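Local structure of HTH-type transcriptional repressor NemR (Escherichia coli, 4YZE) at residues L16-E20 against A60-H65; T11-L16 against F47-F51; R85-L89 against V192-T198; L139-E144 against P158-A162. The protein represses transcription of the nemRA-gloA operon by binding the NemR box and responds to electrophiles and reactive chlorine species. The protein carries 5 engineered substitutions. All blocks are in the same frame, centred on the assembly; numbering follows the deposited sequence.

Contact 1: residues L16-E20 against A60-H65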
loop_
_atom_site.group_PDB
_atom_site.type_symbol
_atom_site.label_atom_id
_atom_site.label_comp_id
_atom_site.label_asym_id
_atom_site.label_seq_id
_atom_site.Cartn_x
_atom_site.Cartn_y
_atom_site.Cartn_z
ATOM N N LEU A 16 16.260 13.341 -14.934
ATOM C CA LEU A 16 15.609 12.909 -13.702
ATOM C C LEU A 16 14.092 13.038 -13.819
ATOM O O LEU A 16 13.358 12.109 -13.481
ATOM C CB LEU A 16 16.147 13.695 -12.510
ATOM C CG LEU A 16 17.625 13.417 -12.225
ATOM C CD1 LEU A 16 18.187 14.414 -11.217
ATOM C CD2 LEU A 16 17.835 11.979 -11.728
ATOM N N ALA A 17 13.640 14.171 -14.354
ATOM C CA ALA A 17 12.208 14.447 -14.507
ATOM C C ALA A 17 11.545 13.440 -15.434
ATOM O O ALA A 17 10.483 12.892 -15.120
ATOM C CB ALA A 17 11.987 15.866 -15.016
ATOM N N THR A 18 12.176 13.215 -16.582
ATOM C CA THR A 18 11.683 12.239 -17.549
ATOM C C THR A 18 11.605 10.861 -16.900
ATOM O O THR A 18 10.595 10.168 -17.032
ATOM C CB THR A 18 12.602 12.161 -18.765
ATOM O OG1 THR A 18 12.881 13.487 -19.237
ATOM C CG2 THR A 18 11.950 11.346 -19.874
ATOM N N GLY A 19 12.668 10.477 -16.191
ATOM C CA GLY A 19 12.713 9.193 -15.513
ATOM C C GLY A 19 11.584 9.026 -14.515
ATOM O O GLY A 19 11.015 7.939 -14.391
ATOM N N GLU A 20 11.257 10.101 -13.803
ATOM C CA GLU A 20 10.173 10.033 -12.827
ATOM C C GLU A 20 8.836 9.784 -13.524
ATOM O O GLU A 20 8.105 8.868 -13.142
ATOM C CB GLU A 20 10.132 11.285 -11.940
ATOM C CG GLU A 20 8.970 11.293 -10.939
ATOM C CD GLU A 20 9.137 12.306 -9.826
ATOM O OE1 GLU A 20 8.169 12.493 -9.058
ATOM O OE2 GLU A 20 10.230 12.905 -9.704
ATOM N N ALA A 60 19.286 8.950 -7.550
ATOM C CA ALA A 60 19.207 10.385 -7.771
ATOM C C ALA A 60 17.765 10.821 -8.047
ATOM O O ALA A 60 17.308 11.852 -7.518
ATOM C CB ALA A 60 20.127 10.798 -8.913
ATOM N N MET A 61 17.055 10.041 -8.864
ATOM C CA MET A 61 15.651 10.313 -9.160
ATOM C C MET A 61 14.820 10.340 -7.881
ATOM O O MET A 61 14.081 11.296 -7.629
ATOM C CB MET A 61 15.088 9.252 -10.100
ATOM C CG MET A 61 13.600 9.421 -10.425
ATOM S SD MET A 61 12.968 8.093 -11.504
ATOM C CE MET A 61 12.803 6.755 -10.298
ATOM N N LEU A 62 14.952 9.297 -7.069
ATOM C CA LEU A 62 14.151 9.203 -5.855
ATOM C C LEU A 62 14.510 10.338 -4.914
ATOM O O LEU A 62 13.618 10.966 -4.338
ATOM C CB LEU A 62 14.354 7.856 -5.163
ATOM C CG LEU A 62 13.694 6.647 -5.820
ATOM C CD1 LEU A 62 13.975 5.379 -5.026
ATOM C CD2 LEU A 62 12.214 6.870 -5.910
ATOM N N GLU A 63 15.808 10.599 -4.761
ATOM C CA GLU A 63 16.266 11.633 -3.831
ATOM C C GLU A 63 15.703 12.972 -4.259
ATOM O O GLU A 63 15.266 13.753 -3.426
ATOM C CB GLU A 63 17.798 11.678 -3.749
ATOM C CG GLU A 63 18.401 10.536 -2.937
ATOM C CD GLU A 63 19.911 10.440 -3.077
ATOM O OE1 GLU A 63 20.489 11.212 -3.872
ATOM O OE2 GLU A 63 20.520 9.588 -2.392
ATOM N N ARG A 64 15.683 13.215 -5.567
ATOM C CA ARG A 64 15.091 14.428 -6.096
ATOM C C ARG A 64 13.612 14.459 -5.734
ATOM O O ARG A 64 13.129 15.428 -5.156
ATOM C CB ARG A 64 15.276 14.514 -7.619
ATOM C CG ARG A 64 14.459 15.621 -8.285
ATOM C CD ARG A 64 14.909 15.863 -9.729
ATOM N NE ARG A 64 14.163 16.933 -10.394
ATOM C CZ ARG A 64 12.970 16.770 -10.962
ATOM N NH1 ARG A 64 12.371 15.584 -10.931
ATOM N NH2 ARG A 64 12.363 17.793 -11.551
ATOM N N HIS A 65 12.904 13.384 -6.056
ATOM C CA HIS A 65 11.478 13.296 -5.785
ATOM C C HIS A 65 11.131 13.507 -4.303
ATOM O O HIS A 65 10.189 14.225 -3.983
ATOM C CB HIS A 65 10.953 11.939 -6.232
ATOM C CG HIS A 65 9.581 11.632 -5.730
ATOM N ND1 HIS A 65 8.443 12.003 -6.410
ATOM C CD2 HIS A 65 9.160 10.987 -4.617
ATOM C CE1 HIS A 65 7.378 11.601 -5.738
ATOM N NE2 HIS A 65 7.787 10.978 -4.649
HETATM O O HOH W 1 12.920 12.933 -9.542
#

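Contact 2: residues T11-L16 against F47-F51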
loop_
_atom_site.group_PDB
_atom_site.type_symbol
_atom_site.label_atom_id
_atom_site.label_comp_id
_atom_site.label_asym_id
_atom_site.label_seq_id
_atom_site.Cartn_x
_atom_site.Cartn_y
_atom_site.Cartn_z
ATOM N N THR A 11 20.214 19.728 -18.078
ATOM C CA THR A 11 20.147 18.405 -18.691
ATOM C C THR A 11 19.917 17.339 -17.624
ATOM O O THR A 11 19.046 16.472 -17.757
ATOM C CB THR A 11 21.456 18.072 -19.429
ATOM O OG1 THR A 11 21.767 19.120 -20.358
ATOM C CG2 THR A 11 21.336 16.744 -20.172
ATOM N N ARG A 12 20.718 17.415 -16.567
ATOM C CA ARG A 12 20.596 16.512 -15.431
ATOM C C ARG A 12 19.168 16.463 -14.877
ATOM O O ARG A 12 18.612 15.377 -14.705
ATOM C CB ARG A 12 21.572 16.919 -14.331
ATOM C CG ARG A 12 22.067 15.757 -13.508
ATOM C CD ARG A 12 22.957 16.222 -12.371
ATOM N NE ARG A 12 23.173 15.161 -11.395
ATOM C CZ ARG A 12 22.327 14.879 -10.406
ATOM N NH1 ARG A 12 21.204 15.574 -10.269
ATOM N NH2 ARG A 12 22.601 13.898 -9.551
ATOM N N GLU A 13 18.576 17.626 -14.608
ATOM C CA GLU A 13 17.197 17.672 -14.117
ATOM C C GLU A 13 16.233 17.104 -15.156
ATOM O O GLU A 13 15.259 16.429 -14.815
ATOM C CB GLU A 13 16.781 19.103 -13.755
ATOM C CG GLU A 13 17.371 19.629 -12.455
ATOM C CD GLU A 13 16.792 18.949 -11.219
ATOM O OE1 GLU A 13 15.549 18.830 -11.125
ATOM O OE2 GLU A 13 17.585 18.538 -10.342
ATOM N N HIS A 14 16.512 17.376 -16.426
ATOM C CA HIS A 14 15.658 16.882 -17.494
ATOM C C HIS A 14 15.590 15.359 -17.497
ATOM O O HIS A 14 14.500 14.797 -17.584
ATOM C CB HIS A 14 16.117 17.391 -18.856
ATOM C CG HIS A 14 15.183 17.038 -19.965
ATOM N ND1 HIS A 14 13.808 17.153 -19.847
ATOM C CD2 HIS A 14 15.407 16.557 -21.208
ATOM C CE1 HIS A 14 13.238 16.766 -20.965
ATOM N NE2 HIS A 14 14.187 16.398 -21.816
ATOM N N LEU A 15 16.745 14.698 -17.402
ATOM C CA LEU A 15 16.783 13.238 -17.316
ATOM C C LEU A 15 16.011 12.728 -16.085
ATOM O O LEU A 15 15.202 11.800 -16.177
ATOM C CB LEU A 15 18.228 12.741 -17.264
ATOM C CG LEU A 15 19.040 12.752 -18.565
ATOM C CD1 LEU A 15 20.516 12.534 -18.286
ATOM C CD2 LEU A 15 18.529 11.706 -19.544
ATOM N N LEU A 16 16.260 13.341 -14.934
ATOM C CA LEU A 16 15.609 12.909 -13.702
ATOM C C LEU A 16 14.092 13.038 -13.819
ATOM O O LEU A 16 13.358 12.109 -13.481
ATOM C CB LEU A 16 16.147 13.695 -12.510
ATOM C CG LEU A 16 17.625 13.417 -12.225
ATOM C CD1 LEU A 16 18.187 14.414 -11.217
ATOM C CD2 LEU A 16 17.835 11.979 -11.728
ATOM N N PHE A 47 24.151 10.716 -20.846
ATOM C CA PHE A 47 23.578 10.038 -19.693
ATOM C C PHE A 47 24.694 9.467 -18.833
ATOM O O PHE A 47 24.732 9.667 -17.614
ATOM C CB PHE A 47 22.629 8.917 -20.120
ATOM C CG PHE A 47 22.155 8.062 -18.970
ATOM C CD1 PHE A 47 21.110 8.488 -18.151
ATOM C CD2 PHE A 47 22.766 6.841 -18.691
ATOM C CE1 PHE A 47 20.681 7.704 -17.072
ATOM C CE2 PHE A 47 22.349 6.055 -17.623
ATOM C CZ PHE A 47 21.302 6.487 -16.808
ATOM N N TYR A 48 25.608 8.760 -19.484
ATOM C CA TYR A 48 26.692 8.094 -18.787
ATOM C C TYR A 48 27.723 9.082 -18.234
ATOM O O TYR A 48 28.545 8.721 -17.393
ATOM C CB TYR A 48 27.324 7.022 -19.690
ATOM C CG TYR A 48 26.532 5.731 -19.678
ATOM C CD1 TYR A 48 26.284 5.064 -18.477
ATOM C CD2 TYR A 48 26.022 5.186 -20.849
ATOM C CE1 TYR A 48 25.555 3.888 -18.442
ATOM C CE2 TYR A 48 25.296 4.002 -20.827
ATOM C CZ TYR A 48 25.063 3.360 -19.617
ATOM O OH TYR A 48 24.339 2.189 -19.566
ATOM N N HIS A 49 27.661 10.329 -18.701
ATOM C CA HIS A 49 28.446 11.420 -18.121
ATOM C C HIS A 49 27.876 11.863 -16.759
ATOM O O HIS A 49 28.614 12.277 -15.863
ATOM C CB HIS A 49 28.510 12.608 -19.092
ATOM C CG HIS A 49 29.022 13.875 -18.475
ATOM N ND1 HIS A 49 28.221 14.978 -18.266
ATOM C CD2 HIS A 49 30.251 14.211 -18.016
ATOM C CE1 HIS A 49 28.934 15.939 -17.705
ATOM N NE2 HIS A 49 30.170 15.499 -17.542
ATOM N N TYR A 50 26.558 11.776 -16.608
ATOM C CA TYR A 50 25.911 12.221 -15.377
ATOM C C TYR A 50 25.720 11.088 -14.384
ATOM O O TYR A 50 25.835 11.279 -13.176
ATOM C CB TYR A 50 24.563 12.878 -15.680
ATOM C CG TYR A 50 24.691 14.170 -16.443
ATOM C CD1 TYR A 50 25.415 15.232 -15.922
ATOM C CD2 TYR A 50 24.091 14.331 -17.682
ATOM C CE1 TYR A 50 25.544 16.415 -16.617
ATOM C CE2 TYR A 50 24.210 15.515 -18.381
ATOM C CZ TYR A 50 24.940 16.551 -17.844
ATOM O OH TYR A 50 25.067 17.730 -18.532
ATOM N N PHE A 51 25.424 9.905 -14.902
ATOM C CA PHE A 51 25.063 8.792 -14.047
ATOM C C PHE A 51 25.836 7.557 -14.457
ATOM O O PHE A 51 25.895 7.220 -15.639
ATOM C CB PHE A 51 23.553 8.541 -14.130
ATOM C CG PHE A 51 22.727 9.752 -13.802
ATOM C CD1 PHE A 51 22.521 10.128 -12.482
ATOM C CD2 PHE A 51 22.161 10.513 -14.808
ATOM C CE1 PHE A 51 21.765 11.243 -12.172
ATOM C CE2 PHE A 51 21.401 11.632 -14.506
ATOM C CZ PHE A 51 21.203 11.992 -13.191
#

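Contact 3: residues R85-L89 against V192-T198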
loop_
_atom_site.group_PDB
_atom_site.type_symbol
_atom_site.label_atom_id
_atom_site.label_comp_id
_atom_site.label_asym_id
_atom_site.label_seq_id
_atom_site.Cartn_x
_atom_site.Cartn_y
_atom_site.Cartn_z
ATOM N N ARG A 85 -4.067 21.088 13.575
ATOM C CA ARG A 85 -5.057 20.085 13.237
ATOM C C ARG A 85 -5.530 20.321 11.797
ATOM O O ARG A 85 -5.604 19.367 11.008
ATOM C CB ARG A 85 -6.230 20.080 14.218
ATOM C CG ARG A 85 -7.274 19.022 13.900
ATOM C CD ARG A 85 -8.322 18.889 14.975
ATOM N NE ARG A 85 -9.363 17.930 14.608
ATOM C CZ ARG A 85 -10.376 18.200 13.786
ATOM N NH1 ARG A 85 -10.494 19.400 13.227
ATOM N NH2 ARG A 85 -11.282 17.269 13.521
ATOM N N ASP A 86 -5.824 21.581 11.455
ATOM C CA ASP A 86 -6.240 21.933 10.098
ATOM C C ASP A 86 -5.202 21.496 9.067
ATOM O O ASP A 86 -5.540 21.021 7.975
ATOM C CB ASP A 86 -6.441 23.442 9.969
ATOM C CG ASP A 86 -7.518 23.979 10.898
ATOM O OD1 ASP A 86 -8.467 23.230 11.234
ATOM O OD2 ASP A 86 -7.414 25.169 11.275
ATOM N N ARG A 87 -3.933 21.671 9.409
ATOM C CA ARG A 87 -2.863 21.356 8.474
ATOM C C ARG A 87 -2.739 19.853 8.254
ATOM O O ARG A 87 -2.567 19.395 7.135
ATOM C CB ARG A 87 -1.546 21.965 8.949
ATOM C CG ARG A 87 -1.574 23.487 8.929
ATOM C CD ARG A 87 -0.370 24.056 9.654
ATOM N NE ARG A 87 -0.631 25.395 10.172
ATOM C CZ ARG A 87 0.298 26.200 10.676
ATOM N NH1 ARG A 87 1.565 25.807 10.726
ATOM N NH2 ARG A 87 -0.042 27.402 11.123
ATOM N N ILE A 88 -2.858 19.087 9.326
ATOM C CA ILE A 88 -2.862 17.642 9.193
ATOM C C ILE A 88 -4.029 17.155 8.329
ATOM O O ILE A 88 -3.827 16.310 7.443
ATOM C CB ILE A 88 -2.841 16.963 10.557
ATOM C CG1 ILE A 88 -1.456 17.140 11.169
ATOM C CG2 ILE A 88 -3.159 15.481 10.435
ATOM C CD1 ILE A 88 -1.378 16.775 12.631
ATOM N N LEU A 89 -5.230 17.694 8.549
ATOM C CA LEU A 89 -6.367 17.299 7.736
ATOM C C LEU A 89 -6.114 17.647 6.269
ATOM O O LEU A 89 -6.558 16.932 5.368
ATOM C CB LEU A 89 -7.660 17.955 8.228
ATOM C CG LEU A 89 -8.055 17.589 9.657
ATOM C CD1 LEU A 89 -9.390 18.194 10.027
ATOM C CD2 LEU A 89 -8.091 16.085 9.855
ATOM N N VAL A 192 -9.445 10.184 10.293
ATOM C CA VAL A 192 -8.451 11.083 10.878
ATOM C C VAL A 192 -9.114 12.237 11.648
ATOM O O VAL A 192 -8.662 12.607 12.750
ATOM C CB VAL A 192 -7.498 11.634 9.810
ATOM C CG1 VAL A 192 -6.556 12.670 10.407
ATOM C CG2 VAL A 192 -6.699 10.494 9.161
ATOM N N LYS A 193 -10.179 12.799 11.071
ATOM C CA LYS A 193 -10.942 13.870 11.726
ATOM C C LYS A 193 -11.417 13.460 13.104
ATOM O O LYS A 193 -11.507 14.288 14.008
ATOM C CB LYS A 193 -12.166 14.259 10.899
ATOM C CG LYS A 193 -11.899 15.309 9.832
ATOM C CD LYS A 193 -13.152 15.588 8.997
ATOM C CE LYS A 193 -12.827 16.537 7.857
ATOM N NZ LYS A 193 -13.920 16.611 6.844
ATOM N N ASN A 194 -11.730 12.181 13.266
ATOM C CA ASN A 194 -12.238 11.695 14.543
ATOM C C ASN A 194 -11.100 11.309 15.502
ATOM O O ASN A 194 -11.220 11.448 16.711
ATOM C CB ASN A 194 -13.183 10.514 14.305
ATOM C CG ASN A 194 -14.005 10.167 15.529
ATOM O OD1 ASN A 194 -13.798 9.127 16.160
ATOM N ND2 ASN A 194 -14.943 11.044 15.878
ATOM N N ILE A 195 -9.988 10.837 14.949
ATOM C CA ILE A 195 -8.862 10.368 15.756
ATOM C C ILE A 195 -8.011 11.533 16.262
ATOM O O ILE A 195 -7.585 11.544 17.418
ATOM C CB ILE A 195 -7.989 9.368 14.951
ATOM C CG1 ILE A 195 -8.757 8.066 14.735
ATOM C CG2 ILE A 195 -6.705 9.076 15.677
ATOM C CD1 ILE A 195 -9.382 7.535 16.023
ATOM N N ILE A 196 -7.737 12.489 15.372
ATOM C CA ILE A 196 -7.003 13.702 15.718
ATOM C C ILE A 196 -8.064 14.765 15.956
ATOM O O ILE A 196 -8.485 15.447 15.014
ATOM C CB ILE A 196 -6.042 14.156 14.573
ATOM C CG1 ILE A 196 -5.156 12.999 14.117
ATOM C CG2 ILE A 196 -5.187 15.356 15.021
ATOM C CD1 ILE A 196 -4.299 12.366 15.215
ATOM N N ALA A 197 -8.513 14.884 17.209
ATOM C CA ALA A 197 -9.692 15.692 17.531
ATOM C C ALA A 197 -9.345 17.080 18.020
ATOM O O ALA A 197 -8.226 17.353 18.448
ATOM C CB ALA A 197 -10.563 14.993 18.576
ATOM N N THR A 198 -10.341 17.952 17.995
ATOM C CA THR A 198 -10.217 19.231 18.658
ATOM C C THR A 198 -10.389 18.965 20.148
ATOM O O THR A 198 -11.207 18.132 20.542
ATOM C CB THR A 198 -11.267 20.218 18.153
ATOM O OG1 THR A 198 -12.573 19.704 18.435
ATOM C CG2 THR A 198 -11.123 20.398 16.647
#

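Contact 4: residues L139-E144 against P158-A162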
loop_
_atom_site.group_PDB
_atom_site.type_symbol
_atom_site.label_atom_id
_atom_site.label_comp_id
_atom_site.label_asym_id
_atom_site.label_seq_id
_atom_site.Cartn_x
_atom_site.Cartn_y
_atom_site.Cartn_z
ATOM N N LEU A 139 4.993 14.713 10.060
ATOM C CA LEU A 139 3.671 14.497 10.644
ATOM C C LEU A 139 3.765 14.417 12.168
ATOM O O LEU A 139 2.906 14.940 12.884
ATOM C CB LEU A 139 3.046 13.214 10.088
ATOM C CG LEU A 139 2.661 13.223 8.607
ATOM C CD1 LEU A 139 2.325 11.815 8.117
ATOM C CD2 LEU A 139 1.499 14.161 8.353
ATOM N N SER A 140 4.816 13.764 12.647
ATOM C CA SER A 140 5.074 13.609 14.074
ATOM C C SER A 140 5.303 14.953 14.745
ATOM O O SER A 140 4.764 15.207 15.827
ATOM C CB SER A 140 6.302 12.734 14.296
ATOM O OG SER A 140 6.420 12.402 15.657
ATOM N N GLN A 141 6.101 15.809 14.109
ATOM C CA GLN A 141 6.380 17.122 14.674
ATOM C C GLN A 141 5.091 17.958 14.733
ATOM O O GLN A 141 4.842 18.666 15.723
ATOM C CB GLN A 141 7.477 17.831 13.876
ATOM C CG GLN A 141 7.990 19.109 14.526
ATOM C CD GLN A 141 8.543 18.887 15.940
ATOM O OE1 GLN A 141 9.600 18.269 16.113
ATOM N NE2 GLN A 141 7.828 19.393 16.959
ATOM N N ALA A 142 4.264 17.844 13.686
ATOM C CA ALA A 142 2.982 18.561 13.635
ATOM C C ALA A 142 2.075 18.127 14.774
ATOM O O ALA A 142 1.412 18.963 15.403
ATOM C CB ALA A 142 2.275 18.335 12.289
ATOM N N LEU A 143 2.027 16.821 15.028
ATOM C CA LEU A 143 1.192 16.300 16.102
ATOM C C LEU A 143 1.655 16.844 17.460
ATOM O O LEU A 143 0.828 17.247 18.280
ATOM C CB LEU A 143 1.173 14.772 16.103
ATOM C CG LEU A 143 0.471 14.127 14.892
ATOM C CD1 LEU A 143 0.928 12.695 14.728
ATOM C CD2 LEU A 143 -1.055 14.190 15.018
ATOM N N GLU A 144 2.968 16.854 17.682
ATOM C CA GLU A 144 3.539 17.304 18.951
ATOM C C GLU A 144 3.265 18.798 19.143
ATOM O O GLU A 144 2.789 19.213 20.202
ATOM C CB GLU A 144 5.040 16.999 18.995
ATOM C CG GLU A 144 5.770 17.525 20.223
ATOM C CD GLU A 144 5.325 16.861 21.512
ATOM O OE1 GLU A 144 5.614 17.418 22.596
ATOM O OE2 GLU A 144 4.697 15.784 21.452
ATOM N N PRO A 158 3.531 10.740 19.546
ATOM C CA PRO A 158 3.462 11.414 18.241
ATOM C C PRO A 158 4.010 10.543 17.110
ATOM O O PRO A 158 3.376 10.422 16.043
ATOM C CB PRO A 158 4.374 12.629 18.429
ATOM C CG PRO A 158 4.422 12.878 19.900
ATOM C CD PRO A 158 4.248 11.540 20.565
ATOM N N LEU A 159 5.176 9.939 17.336
ATOM C CA LEU A 159 5.798 9.109 16.293
ATOM C C LEU A 159 4.921 7.916 15.962
ATOM O O LEU A 159 4.640 7.647 14.789
ATOM C CB LEU A 159 7.199 8.634 16.712
ATOM C CG LEU A 159 8.001 7.971 15.583
ATOM C CD1 LEU A 159 8.137 8.917 14.385
ATOM C CD2 LEU A 159 9.372 7.502 16.059
ATOM N N GLN A 160 4.485 7.204 16.996
ATOM C CA GLN A 160 3.551 6.098 16.817
ATOM C C GLN A 160 2.335 6.557 16.010
ATOM O O GLN A 160 1.952 5.927 15.019
ATOM C CB GLN A 160 3.107 5.555 18.179
ATOM N N GLN A 161 1.751 7.681 16.404
ATOM C CA GLN A 161 0.544 8.131 15.726
ATOM C C GLN A 161 0.891 8.589 14.323
ATOM O O GLN A 161 0.120 8.357 13.399
ATOM C CB GLN A 161 -0.184 9.233 16.518
ATOM C CG GLN A 161 -1.375 9.838 15.772
ATOM C CD GLN A 161 -2.479 8.822 15.479
ATOM O OE1 GLN A 161 -2.713 8.436 14.321
ATOM N NE2 GLN A 161 -3.163 8.390 16.525
ATOM N N ALA A 162 2.050 9.221 14.152
ATOM C CA ALA A 162 2.463 9.638 12.804
ATOM C C ALA A 162 2.629 8.453 11.848
ATOM O O ALA A 162 2.329 8.565 10.665
ATOM C CB ALA A 162 3.753 10.458 12.851
#

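Contact 1: residues L16-E20 against A60-H65
With CG anti to the backbone N (chi1 177°) and the chain extended beyond it, E20 reaches across to H65, whose imidazole is likewise swung opposite its own backbone N. The contact joins the first helix of the TetR-type DNA-binding domain, 10-26, to helix 54-79, which as in other TetR-family repressors leads on towards the regulatory core; the two segments cross at 90°. H65 ND1 donates to E20 OE1 at 2.7 Å, a bent bond (149°) that arrives from above the carboxylate plane. This His-carboxylate pair lies near C108, which plays a central role in the response to reactive chlorine species; the side chains of H65 and C108 are about 6 Å apart. The other oxygen, E20 OE2, sits at the edge of the R64 guanidinium in a long salt bridge, 3.6 Å from NH1, while R64 NE pairs more strongly with E13. Exchanging E20 for an alanine would probably leave H65 ND1 without its acceptor and the ring freer to turn. Beside this polar group, L16 CD2 packs on A60 CB at 3.8 Å, and L16 CB lies against R64 CD. M61, bent at its last torsion, sets SD 3.4 Å from G19 C. One water donates to both E20 OE2 and M61 O and accepts from R64 NH1 at 3.0 Å.

Contact 2: residues T11-L16 against F47-F51
T11 meets Y50 through its methyl group: CG2, anti to the backbone N, comes to 3.6 Å from Y50 CE2, the two side chains crossing at about a right angle. One residue on, R12 lays CB over a face of the Y50 ring and then runs out, extended, to F51. There one face of its guanidinium is covered by F51 CE1, with NH2 at 3.8 Å from that atom; the two planes are 42° apart, so this is an oblique packing and not a stack. The partner segment is the end of helix 44-50, within the predicted helix-turn-helix motif, where TetR-family proteins carry their recognition helix; F51 is the residue at which the chain leaves it. L15 is directed towards this end, and its CD1 touches three aromatic rings, lying 4.1 Å from F47 CD1, 4.0 Å from Y50 CD2 and at the edge of the F51 ring beside CE2. With a serine in place of Y50, the lost ring would probably leave the T11 methyl without its partner and open a gap on one side of L15 CD1. L16 then brings CD2 to within 3.7 Å of F51 CZ, and F57 of helix 54-79 meets the same phenyl ring edge-to-face.

Contact 3: residues R85-L89 against V192-T198
R85 reaches over to the end of helix 183-195 with its chain extended as far as NE, CG anti to the backbone N (chi1 -179°), and two of its nitrogens each find a main-chain carbonyl. R85 NE donates to I196 O at 2.7 Å, somewhat tilted from both the carbonyl and the guanidinium plane. R85 NH2 donates to K193 O at 3.0 Å, straighter at 154°, within the guanidinium plane and on a carbonyl lone pair. Both oxygens lie at the C-terminal end of the helix, whose partial negative charge the arginine would be expected to suit. The guanidinium has a methyl over each face, L89 CD1 from its own helix and T198 CG2, the latter 3.6 Å from R85 NH1, which would limit its turning. L89 in turn packs CD2 against V192 CG1 at 3.8 Å and CD1 against K193 CG at the same distance. I196 is directed towards helix 84-97 at its CB, and its CG2 lies loosely, 4.4 Å, from R85 CG. In the C-terminal regulatory domain, I196 is also covered by L143 of helix 122-148, Q161 of helix 158-179 and the loop residues L152 and F154, while I195 packs on I195 of the second subunit.

Contact 4: residues L139-E144 against P158-A162
S140 and A162 meet where the two helices come nearest, their CA atoms 4.9 Å apart. The A162 methyl is aimed at the opposing main chain, its CB 3.5 Å from S140 N, and it also lies beside the CB of both S140 and L139. Such small groups permit a close approach: the segment axes pass within 8.1 Å of each other at an angle of 126°. S140 turns its hydroxyl anti to the backbone N (chi1 -170°), which carries OG alongside the first turn of the other helix, 3.5 Å from P158 CB. OG also stands near L159 N, but the angle is too poor for a hydrogen bond. The segments pair two helices of the TetR-like C-terminal domain, 122-148 and 158-179. The second of these also reaches the other subunit, Q160 O accepting from N187 ND2 of that chain and Q161 packing on its H191, consistent with the helical dimer interface usual in this family. One turn on from L139, L143 points at the partner helix and slips CD1 between neighbouring turns, 3.6 Å from P158 O, 3.7 Å from A162 N and 3.8 Å from Q161 CG. P158 opens its helix, where a proline costs no backbone bond, and presents its ring to helix 122-148. E144 comes to that ring with its chain bent at chi2 (66°) and crosses the proline obliquely, so that OE2 ends 3.3 Å from P158 CG.

Overall arrangement
Contacts 1 and 2 both use helix 10-26 and share L16, which packs on helix 54-79 in one and on F51 in the other; the E13-R64 salt bridge also ties them. Contacts 3 and 4 lie on the opposite side of the chain's centre, contact 4 nested within the loop closed by contact 3, and meet where L143 packs on I88 and I196. All four are partly buried, contact 1 nearest the chain's centre (about 13 Å between centres), contact 2 farthest (about 23 Å). Exposed residues take part only in contacts 3 and 4, which alone touch the second subunit. Polar groups sit inside contacts 1 and 3, whereas contact 2 is mostly aromatic and aliphatic and contact 4 relies on small side chains.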